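Local coordinates for CELL WALL surface anchor family protein (PDB 2WW8) that serves as an adhesin of the Streptococcus pneumoniae pilus and probably helps the bacterium attach to host cells, at residues Leu208-Lys213 with Gly596-Pro601; Ile606-Gly611 with Lys659-Thr664; Ser629-Gly634 with Ala650-Asp655. All blocks are in the same frame, centred on the assembly; numbering follows the deposited sequence. Where two conformers were deposited one is given.

Contact 1. Residues Leu208-Lys213 with Gly596-Pro601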
# COMPACT_ATOMS: atom_id res chain seq x y z
N LEU A 208 -3.13 10.05 -2.08
CA LEU A 208 -3.44 9.61 -3.45
C LEU A 208 -2.09 9.27 -4.07
O LEU A 208 -1.12 9.98 -3.83
CB LEU A 208 -4.08 10.73 -4.28
CG LEU A 208 -5.58 10.99 -4.08
CD1 LEU A 208 -5.87 11.61 -2.71
CD2 LEU A 208 -6.12 11.85 -5.24
N THR A 209 -2.06 8.16 -4.82
CA THR A 209 -0.88 7.82 -5.58
C THR A 209 -1.30 7.45 -7.01
O THR A 209 -2.46 7.07 -7.23
CB THR A 209 -0.05 6.68 -4.99
OG1 THR A 209 -0.67 5.41 -5.22
CG2 THR A 209 0.25 6.86 -3.50
N VAL A 210 -0.36 7.58 -7.95
CA VAL A 210 -0.57 7.22 -9.34
C VAL A 210 0.78 6.67 -9.81
O VAL A 210 1.82 7.24 -9.53
CB VAL A 210 -0.96 8.44 -10.21
CG1 VAL A 210 -1.07 7.98 -11.67
CG2 VAL A 210 -2.34 8.99 -9.76
N SER A 211 0.74 5.53 -10.49
CA SER A 211 1.94 4.95 -11.08
C SER A 211 1.61 4.63 -12.52
O SER A 211 0.45 4.28 -12.85
CB SER A 211 2.35 3.71 -10.30
OG SER A 211 1.59 2.62 -10.76
N GLY A 212 2.60 4.81 -13.39
CA GLY A 212 2.37 4.65 -14.84
C GLY A 212 2.82 3.31 -15.41
O GLY A 212 3.18 2.34 -14.69
N LYS A 213 2.82 3.28 -16.74
CA LYS A 213 3.22 2.09 -17.47
C LYS A 213 3.97 2.53 -18.73
O LYS A 213 3.56 3.46 -19.43
CB LYS A 213 1.98 1.26 -17.84
CG LYS A 213 2.31 -0.05 -18.59
CD LYS A 213 1.08 -0.94 -18.81
CE LYS A 213 0.38 -1.36 -17.49
NZ LYS A 213 -0.88 -2.16 -17.74
N GLY A 596 -0.96 13.89 -17.56
CA GLY A 596 -2.13 13.47 -16.80
C GLY A 596 -2.54 14.44 -15.70
O GLY A 596 -1.69 15.22 -15.21
N THR A 597 -3.81 14.37 -15.32
CA THR A 597 -4.42 15.22 -14.30
C THR A 597 -5.19 14.43 -13.24
O THR A 597 -6.04 13.58 -13.53
CB THR A 597 -5.40 16.19 -15.04
OG1 THR A 597 -4.61 16.97 -15.96
CG2 THR A 597 -6.13 17.16 -14.10
N ILE A 598 -4.96 14.73 -11.98
CA ILE A 598 -5.87 14.21 -10.97
C ILE A 598 -6.87 15.30 -10.61
O ILE A 598 -6.44 16.43 -10.35
CB ILE A 598 -5.15 13.80 -9.70
CG1 ILE A 598 -4.15 12.69 -9.98
CG2 ILE A 598 -6.20 13.39 -8.60
CD1 ILE A 598 -3.18 12.43 -8.85
N THR A 599 -8.16 14.97 -10.58
CA THR A 599 -9.19 15.91 -10.16
C THR A 599 -9.84 15.34 -8.90
O THR A 599 -10.37 14.20 -8.88
CB THR A 599 -10.27 16.11 -11.24
OG1 THR A 599 -9.62 16.52 -12.46
CG2 THR A 599 -11.31 17.19 -10.82
N ASP A 600 -9.78 16.15 -7.85
CA ASP A 600 -10.10 15.69 -6.49
C ASP A 600 -10.93 16.73 -5.72
O ASP A 600 -10.38 17.52 -4.92
CB ASP A 600 -8.82 15.34 -5.73
CG ASP A 600 -9.07 14.77 -4.34
OD1 ASP A 600 -10.21 14.43 -3.96
OD2 ASP A 600 -8.09 14.67 -3.58
N PRO A 601 -12.27 16.71 -5.94
CA PRO A 601 -13.19 17.60 -5.22
C PRO A 601 -13.35 17.13 -3.77
O PRO A 601 -13.40 15.90 -3.52
CB PRO A 601 -14.51 17.49 -6.00
CG PRO A 601 -14.34 16.50 -7.08
CD PRO A 601 -12.98 15.82 -6.88

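Contact 2. Residues Ile606-Gly611 with Lys659-Thr664. With CA (calcium ion), chain D.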
# COMPACT_ATOMS: atom_id res chain seq x y z
N ILE A 606 -16.84 18.18 3.98
CA ILE A 606 -15.42 17.83 4.14
C ILE A 606 -14.65 19.11 3.84
O ILE A 606 -14.79 19.65 2.73
CB ILE A 606 -14.97 16.73 3.15
CG1 ILE A 606 -15.81 15.45 3.33
CG2 ILE A 606 -13.46 16.49 3.27
CD1 ILE A 606 -15.47 14.61 4.57
N ASP A 607 -13.94 19.65 4.84
CA ASP A 607 -13.09 20.82 4.62
C ASP A 607 -11.60 20.49 4.51
O ASP A 607 -11.02 19.90 5.42
CB ASP A 607 -13.26 21.86 5.73
CG ASP A 607 -14.72 22.21 6.00
OD1 ASP A 607 -15.44 22.52 5.02
OD2 ASP A 607 -15.14 22.20 7.18
N LEU A 608 -10.99 20.85 3.39
CA LEU A 608 -9.55 20.80 3.21
C LEU A 608 -8.92 21.72 4.27
O LEU A 608 -9.41 22.85 4.46
CB LEU A 608 -9.17 21.33 1.82
CG LEU A 608 -7.69 21.25 1.38
CD1 LEU A 608 -7.07 19.90 1.28
CD2 LEU A 608 -7.64 21.92 -0.01
N GLN A 609 -7.89 21.23 4.97
CA GLN A 609 -7.18 22.01 5.99
C GLN A 609 -6.23 22.93 5.27
O GLN A 609 -5.31 22.49 4.57
CB GLN A 609 -6.41 21.13 6.97
CG GLN A 609 -7.41 20.27 7.74
CD GLN A 609 -8.39 21.13 8.51
OE1 GLN A 609 -9.48 21.50 8.03
NE2 GLN A 609 -7.99 21.48 9.73
N LEU A 610 -6.50 24.22 5.39
CA LEU A 610 -5.64 25.26 4.81
C LEU A 610 -4.79 25.93 5.90
O LEU A 610 -4.14 26.96 5.65
CB LEU A 610 -6.52 26.32 4.13
CG LEU A 610 -7.42 25.70 3.06
CD1 LEU A 610 -8.39 26.69 2.41
CD2 LEU A 610 -6.52 25.05 2.03
N GLY A 611 -4.81 25.38 7.12
CA GLY A 611 -4.20 26.04 8.28
C GLY A 611 -4.64 27.48 8.54
O GLY A 611 -5.52 28.03 7.87
N LYS A 659 -14.10 23.97 -4.27
CA LYS A 659 -13.47 23.14 -3.21
C LYS A 659 -12.78 21.90 -3.82
O LYS A 659 -13.06 20.75 -3.47
CB LYS A 659 -14.48 22.75 -2.11
CG LYS A 659 -15.12 23.93 -1.35
CD LYS A 659 -16.25 23.39 -0.42
CE LYS A 659 -16.38 21.82 -0.40
NZ LYS A 659 -16.78 20.93 0.78
N ARG A 660 -11.86 22.11 -4.74
CA ARG A 660 -11.31 20.98 -5.48
C ARG A 660 -9.81 21.16 -5.69
O ARG A 660 -9.37 22.23 -6.06
CB ARG A 660 -12.09 20.91 -6.79
CG ARG A 660 -11.49 20.07 -7.86
CD ARG A 660 -12.44 20.07 -9.02
NE ARG A 660 -12.17 21.20 -9.87
CZ ARG A 660 -13.10 21.88 -10.54
NH1 ARG A 660 -14.40 21.55 -10.46
NH2 ARG A 660 -12.76 22.93 -11.26
N ILE A 661 -9.06 20.09 -5.45
CA ILE A 661 -7.63 20.05 -5.73
C ILE A 661 -7.51 19.47 -7.14
O ILE A 661 -8.21 18.48 -7.47
CB ILE A 661 -6.89 19.12 -4.75
CG1 ILE A 661 -7.02 19.70 -3.33
CG2 ILE A 661 -5.39 18.88 -5.17
CD1 ILE A 661 -6.50 18.80 -2.27
N ARG A 662 -6.63 20.06 -7.94
CA ARG A 662 -6.18 19.42 -9.17
C ARG A 662 -4.66 19.26 -9.14
O ARG A 662 -3.88 20.18 -8.73
CB ARG A 662 -6.60 20.22 -10.42
CG ARG A 662 -8.11 20.18 -10.59
CD ARG A 662 -8.63 21.42 -11.26
NE ARG A 662 -7.81 21.69 -12.42
CZ ARG A 662 -7.25 22.86 -12.73
NH1 ARG A 662 -7.44 23.98 -11.99
NH2 ARG A 662 -6.52 22.89 -13.83
N VAL A 663 -4.22 18.11 -9.63
CA VAL A 663 -2.79 17.94 -9.89
C VAL A 663 -2.64 17.77 -11.40
O VAL A 663 -3.21 16.84 -11.98
CB VAL A 663 -2.19 16.74 -9.12
CG1 VAL A 663 -0.67 16.61 -9.46
CG2 VAL A 663 -2.47 16.77 -7.63
N THR A 664 -1.87 18.67 -12.01
CA THR A 664 -1.63 18.68 -13.44
C THR A 664 -0.19 18.33 -13.76
O THR A 664 0.66 18.42 -12.89
CB THR A 664 -2.00 20.06 -14.06
OG1 THR A 664 -1.12 21.04 -13.52
CG2 THR A 664 -3.49 20.51 -13.76
CA CA D . -2.13 27.37 4.26
O HOH W 1 -0.60 27.16 6.17

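Contact 3. Residues Ser629-Gly634 with Ala650-Asp655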
# COMPACT_ATOMS: atom_id res chain seq x y z
N SER A 629 12.15 13.13 -6.34
CA SER A 629 11.75 14.52 -6.58
C SER A 629 10.60 14.93 -5.67
O SER A 629 9.90 14.09 -5.05
CB SER A 629 11.44 14.81 -8.08
OG SER A 629 10.30 14.10 -8.51
N ARG A 630 10.44 16.25 -5.51
CA ARG A 630 9.41 16.79 -4.61
C ARG A 630 9.02 18.18 -5.06
O ARG A 630 9.83 18.88 -5.67
CB ARG A 630 9.93 16.86 -3.15
CG ARG A 630 11.15 17.78 -2.98
CD ARG A 630 11.75 17.69 -1.56
NE ARG A 630 12.96 18.50 -1.48
CZ ARG A 630 14.18 18.12 -1.84
NH1 ARG A 630 14.39 16.91 -2.34
NH2 ARG A 630 15.21 18.98 -1.73
N LEU A 631 7.81 18.61 -4.74
CA LEU A 631 7.56 20.06 -4.73
C LEU A 631 8.01 20.67 -3.44
O LEU A 631 7.65 20.19 -2.34
CB LEU A 631 6.09 20.44 -4.99
CG LEU A 631 5.64 19.93 -6.39
CD1 LEU A 631 4.22 20.46 -6.61
CD2 LEU A 631 6.56 20.43 -7.54
N GLU A 632 8.79 21.72 -3.58
CA GLU A 632 9.30 22.35 -2.39
C GLU A 632 8.95 23.83 -2.53
O GLU A 632 9.40 24.52 -3.42
CB GLU A 632 10.82 22.08 -2.29
CG GLU A 632 11.45 22.60 -1.05
CD GLU A 632 12.97 22.27 -1.01
OE1 GLU A 632 13.78 23.21 -1.18
OE2 GLU A 632 13.34 21.08 -0.82
N ASN A 633 8.13 24.34 -1.62
CA ASN A 633 7.63 25.71 -1.74
C ASN A 633 7.05 26.00 -3.15
O ASN A 633 7.24 27.09 -3.70
CB ASN A 633 8.71 26.73 -1.40
CG ASN A 633 8.08 28.03 -0.89
OD1 ASN A 633 6.99 28.01 -0.37
ND2 ASN A 633 8.71 29.14 -1.12
N GLY A 634 6.36 25.01 -3.70
CA GLY A 634 5.76 25.15 -5.03
C GLY A 634 6.65 24.83 -6.21
O GLY A 634 6.13 24.78 -7.33
N ALA A 650 4.77 19.33 -12.74
CA ALA A 650 3.56 19.05 -11.94
C ALA A 650 3.16 20.29 -11.15
O ALA A 650 4.04 21.02 -10.70
CB ALA A 650 3.76 17.88 -10.95
N LYS A 651 1.85 20.56 -11.05
CA LYS A 651 1.38 21.66 -10.22
C LYS A 651 0.24 21.10 -9.40
O LYS A 651 -0.52 20.27 -9.90
CB LYS A 651 0.84 22.80 -11.08
CG LYS A 651 1.91 23.81 -11.41
CD LYS A 651 2.17 23.89 -12.88
CE LYS A 651 3.36 24.85 -13.08
NZ LYS A 651 4.72 24.44 -12.55
N VAL A 652 0.11 21.60 -8.16
CA VAL A 652 -1.02 21.31 -7.30
C VAL A 652 -1.84 22.58 -7.15
O VAL A 652 -1.32 23.59 -6.67
CB VAL A 652 -0.54 20.75 -5.96
CG1 VAL A 652 -1.72 20.26 -5.14
CG2 VAL A 652 0.45 19.59 -6.21
N LEU A 653 -3.11 22.55 -7.56
CA LEU A 653 -3.99 23.72 -7.54
C LEU A 653 -5.21 23.46 -6.68
O LEU A 653 -5.63 22.30 -6.46
CB LEU A 653 -4.46 24.09 -8.96
CG LEU A 653 -3.24 24.11 -9.89
CD1 LEU A 653 -3.61 24.11 -11.37
CD2 LEU A 653 -2.41 25.45 -9.56
N TYR A 654 -5.77 24.55 -6.17
CA TYR A 654 -6.93 24.38 -5.31
C TYR A 654 -7.94 25.44 -5.72
O TYR A 654 -7.64 26.63 -5.62
CB TYR A 654 -6.62 24.63 -3.83
CG TYR A 654 -7.89 24.57 -2.95
CD1 TYR A 654 -8.63 23.38 -2.83
CD2 TYR A 654 -8.36 25.67 -2.28
CE1 TYR A 654 -9.78 23.31 -2.06
CE2 TYR A 654 -9.53 25.62 -1.49
CZ TYR A 654 -10.21 24.43 -1.36
OH TYR A 654 -11.34 24.32 -0.58
N ASP A 655 -9.10 25.00 -6.22
CA ASP A 655 -10.13 25.93 -6.69
C ASP A 655 -11.04 26.19 -5.48
O ASP A 655 -11.68 25.25 -4.98
CB ASP A 655 -10.92 25.32 -7.86
CG ASP A 655 -10.02 24.81 -9.03
OD1 ASP A 655 -9.04 25.51 -9.44
OD2 ASP A 655 -10.26 23.69 -9.58
O HOH W 2 4.39 23.50 -9.00

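Contact 1. Residues Leu208-Lys213 with Gly596-Pro601
L208 and V210 of strand 203-218 face I598 and D600 of strand 593-601 across the interior of a beta sandwich that includes the Ig-like domain of this tip pilin. The two strands belong to different sheets: their short axes pass 9.9 Å apart and run nearly antiparallel, at 159°, so side chains rather than backbones fill the gap. I598 is shared between both opposing residues through its two branches. Its CG2 lies 3.7 Å from L208 CD2, the two side chains sliding past each other in opposite directions, while its CD1 meets V210 CG2 tip to tip, also at 3.7 Å. I598 holds CG1 anti to its carbonyl carbon (chi1 -61°), which sends CD1 to V210 and leaves CG2 for the leucine. F713 touches all three of these apolar side chains and closes the cluster, with L666 and L668 of strand 660-668 adding to it. D600 is the polar member of the contact. Its carboxylate is buried, and Y678 OH on strand 673-682 hydrogen-bonds to OD2, giving that oxygen a polar partner next to the leucine. With CG anti to the backbone N (chi1 -176°), the group is carried up against L208, and OD2 lies nearly equidistant from the two leucine methyls, 3.8 Å from L208 CD2 and 3.9 Å from L208 CD1.

Contact 2. Residues Ile606-Gly611 with Lys659-Thr664
The backbones carrying the pairs L608-I661 and I606-K659 come no closer than 7.9 Å, CA of L608 to CA of K659, where the short strand 606-608 passes the start of strand 660-668. The apolar half of the contact is L608 against I661, whose side chains cross at about a right angle. I661 sets its CD1 methyl against the mouth of the leucine fork, 3.8 Å from L608 CD1 and 4.0 Å from L608 CD2. The fork is turned to receive it by a CG placed anti to the backbone N (chi1 -175°). The polar half is a hydrogen bond from K659 NZ to I606 O, 3.1 Å long; the ammonium group comes in at a C=O...N angle of 145° and is tilted 29° from the carbonyl plane. To get there the lysine chain bends at its last two torsions, chi3 being nearly eclipsed. G603 O takes a second, weak hydrogen bond from the same nitrogen. The carboxylate of D607 stays 4.7 Å from K659 NZ, measured from OD1, near enough that it may favour the charged lysine without touching it. Beyond the strand, L610 O binds a calcium ion at 2.5 Å, in a site completed by D613, R615, D617, D620 and water. K659 and R660 both face D655 in a G1 beta bulge at the turn from strand 651-655. Strand 606-608 pairs with strand 673-682 in one sheet of the sandwich, strand 660-668 lies between 651-655 and 593-601 in the other, and M602 and Y678 pack against both L608 and I661.

Contact 3. Residues Ser629-Gly634 with Ala650-Asp655
L631 carries the apolar side of this contact, reaching from the short strand 630-632 onto V652 and A650. With CG anti to its carbonyl carbon (chi1 -61°), the leucine brings CD1 to 3.9 Å from V652 CG2, the two side chains meeting at a slant. Both L631 methyls, CD1 and CD2, also lie 4.1 Å from A650 O. L623 of strand 621-625 touches L631, A650 and V652 alike and joins the three into one cluster. In the Ig-like beta sandwich, 651-655 is an outermost strand of its five-stranded antiparallel sheet, whereas 630-632 forms a small hairpin with 635-637, whose L631 is backbone-bonded to L623 and packs on V652 of that outermost strand. Polar contact between the segments goes through water: a single molecule donates to G634 O at 2.7 Å and to A650 O at 3.0 Å, linking the hairpin turn to the residue just before the strand. The turn needs glycine at G634, where a CB would jam against the carbonyl of N633. A salt bridge within strand 630-632 joins R630 to E632, the guanidinium gripping side-on with NE and NH2 both donating to OE2. The bond from R630 NE to E632 OE2 is 2.7 Å and fairly straight, at 155°; the one from R630 NH2 is more bent. The oxygen lies in the guanidinium plane, while both nitrogens approach it from one face of the carboxylate.

All three contacts reach the five-stranded sheet of the Ig-like domain, each through a different strand: 593-601 in contact 1, 660-668 in contact 2 and 651-655 in contact 3. These are consecutive neighbours, joined by probable backbone hydrogen bonds such as I598 N to V663 O and R662 O to L653 N. Contact 1 is wholly buried and almost purely apolar. Contact 2 pairs a buried apolar crossing with a partly exposed lysine bond and the calcium site. Contact 3, nested inside the chain loop that contact 2 closes, lies at the sheet's edge, where a bridging water supplements a smaller apolar patch and the exposed ion pair stays within one segment.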